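PDB 6HBE: copper-containing nitrite reductase from Thermus scotoductus, which probably catalyses the one-electron reduction of nitrite to nitric oxide at copper, as a three-domain enzyme assembled into homotrimers. Local coordinates for residues P193-P196 against G197-L200. Residues are numbered along the deposited sequence; the frame is centred on the assembly and turned at random.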
ATOM      1  N   PRO C 193      -0.366  11.742  30.948  1.00 24.06           N
ATOM      2  CA  PRO C 193      -0.376  13.090  31.552  1.00 23.33           C
ATOM      3  C   PRO C 193       0.905  13.864  31.249  1.00 22.35           C
ATOM      4  O   PRO C 193       1.983  13.321  31.392  1.00 24.11           O
ATOM      5  CB  PRO C 193      -0.486  12.803  33.082  1.00 24.40           C
ATOM      6  CG  PRO C 193      -1.033  11.400  33.173  1.00 26.39           C
ATOM      7  CD  PRO C 193      -0.409  10.693  31.985  1.00 26.50           C
ATOM      8  N   VAL C 194       0.756  15.120  30.820  1.00 22.00           N
ATOM      9  CA  VAL C 194       1.864  16.049  30.594  1.00 21.60           C
ATOM     10  C   VAL C 194       1.455  17.430  31.126  1.00 22.23           C
ATOM     11  O   VAL C 194       0.298  17.655  31.434  1.00 23.88           O
ATOM     12  CB  VAL C 194       2.255  16.151  29.086  1.00 22.98           C
ATOM     13  CG1 VAL C 194       2.626  14.760  28.514  1.00 23.86           C
ATOM     14  CG2 VAL C 194       1.192  16.854  28.245  1.00 21.51           C
ATOM     15  N   ARG C 195       2.418  18.332  31.239  1.00 22.86           N
ATOM     16  CA  ARG C 195       2.172  19.727  31.633  1.00 24.74           C
ATOM     17  C   ARG C 195       2.497  20.696  30.482  1.00 23.95           C
ATOM     18  O   ARG C 195       3.517  20.517  29.782  1.00 23.62           O
ATOM     19  CB  ARG C 195       3.069  20.126  32.810  1.00 26.03           C
ATOM     20  CG  ARG C 195       2.926  19.264  34.055  1.00 27.48           C
ATOM     21  CD  ARG C 195       3.815  19.815  35.178  1.00 31.56           C
ATOM     22  NE  ARG C 195       3.830  18.905  36.319  1.00 34.54           N
ATOM     23  CZ  ARG C 195       4.852  18.729  37.169  1.00 41.87           C
ATOM     24  NH1 ARG C 195       6.000  19.412  37.053  1.00 40.96           N
ATOM     25  NH2 ARG C 195       4.730  17.831  38.151  1.00 42.40           N
ATOM     26  N   PRO C 196       1.703  21.782  30.341  1.00 23.19           N
ATOM     27  CA  PRO C 196       2.103  22.868  29.451  1.00 23.98           C
ATOM     28  C   PRO C 196       3.512  23.343  29.771  1.00 25.42           C
ATOM     29  O   PRO C 196       3.875  23.384  30.957  1.00 25.01           O
ATOM     30  CB  PRO C 196       1.066  23.961  29.732  1.00 23.55           C
ATOM     31  CG  PRO C 196      -0.122  23.232  30.226  1.00 25.18           C
ATOM     32  CD  PRO C 196       0.425  22.081  31.027  1.00 24.56           C
ATOM     33  N   GLY C 197       4.305  23.615  28.733  1.00 24.01           N
ATOM     34  CA  GLY C 197       5.731  23.929  28.868  1.00 24.16           C
ATOM     35  C   GLY C 197       6.700  22.757  29.030  1.00 26.90           C
ATOM     36  O   GLY C 197       7.887  22.973  28.963  1.00 27.24           O
ATOM     37  N   ASP C 198       6.242  21.521  29.262  1.00 26.35           N
ATOM     38  CA  ASP C 198       7.175  20.365  29.378  1.00 26.42           C
ATOM     39  C   ASP C 198       8.049  20.185  28.127  1.00 27.63           C
ATOM     40  O   ASP C 198       7.548  20.298  26.969  1.00 26.96           O
ATOM     41  CB  ASP C 198       6.405  19.031  29.534  1.00 26.31           C
ATOM     42  CG  ASP C 198       6.055  18.689  30.949  1.00 29.14           C
ATOM     43  OD1 ASP C 198       6.567  19.322  31.908  1.00 28.54           O
ATOM     44  OD2 ASP C 198       5.225  17.756  31.096  1.00 30.93           O
ATOM     45  N   TYR C 199       9.323  19.881  28.351  1.00 26.76           N
ATOM     46  CA  TYR C 199      10.214  19.379  27.296  1.00 26.84           C
ATOM     47  C   TYR C 199      10.026  17.854  27.170  1.00 26.68           C
ATOM     48  O   TYR C 199      10.433  17.089  28.065  1.00 26.37           O
ATOM     49  CB  TYR C 199      11.667  19.780  27.603  1.00 26.93           C
ATOM     50  CG  TYR C 199      12.788  19.026  26.901  1.00 27.07           C
ATOM     51  CD1 TYR C 199      12.622  18.414  25.633  1.00 27.25           C
ATOM     52  CD2 TYR C 199      14.066  18.962  27.490  1.00 28.34           C
ATOM     53  CE1 TYR C 199      13.662  17.728  25.028  1.00 25.67           C
ATOM     54  CE2 TYR C 199      15.115  18.277  26.875  1.00 27.97           C
ATOM     55  CZ  TYR C 199      14.919  17.684  25.637  1.00 26.78           C
ATOM     56  OH  TYR C 199      15.975  17.016  25.051  1.00 28.60           O
ATOM     57  N   LEU C 200       9.379  17.423  26.074  1.00 25.17           N
ATOM     58  CA  LEU C 200       9.210  15.993  25.776  1.00 23.92           C
ATOM     59  C   LEU C 200      10.269  15.486  24.803  1.00 22.84           C
ATOM     60  O   LEU C 200      10.617  16.188  23.855  1.00 22.07           O
ATOM     61  CB  LEU C 200       7.811  15.719  25.186  1.00 23.37           C
ATOM     62  CG  LEU C 200       6.602  16.172  26.009  1.00 24.78           C
ATOM     63  CD1 LEU C 200       5.310  15.706  25.342  1.00 24.70           C
ATOM     64  CD2 LEU C 200       6.602  15.690  27.462  1.00 25.29           C
TER
HETATM   65  O   HOH W   1       6.179  22.251  32.431  1.00 44.16           O
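The carboxylate of D198 folds back across the turn and accepts a nearly straight hydrogen bond from the backbone of R195, N to OD2 2.9 Å. The N-H meets OD2 from above the carboxylate plane, 60° out of it. With CG of D198 anti to its own carbonyl carbon (chi1 -87°), the carboxylate is brought back towards the R195 backbone. Its OD2 also rests 3.6 Å from CB of R195. The backbone bond from D198 N to R195 O (3.0 Å) closes the type II turn R195-P196-G197-D198, in which G197 takes a positive phi; a CB there would clash with P196 O. One water donates to both P196 O and D198 OD1, 3.0 Å from each, tying the second carboxylate oxygen to the turn. The arginine's guanidinium does not pair with this acid: its plane stands 43° from the carboxylate, and the extended chain leads away to the carbonyl of A286, while OD2 of D198 forms a salt bridge with R288. Replacing D198 by an alanine is likely to leave the R195 amide without this acceptor and to cost R288 this salt bridge. At the strand ends, methyl CG1 of V194 faces CD2 of L200 at 4.2 Å; V194 also packs on A282 and L200 on L280, both of strand 277-282. P196 and G197 thus form the corner of a type II turn, with glycine at its third position and an aspartate side chain bonded back to the first residue's amide, that links edge strand 192-194 of one sheet to strand 199-208 of the other in a beta sandwich, consistent with the cupredoxin fold of this family.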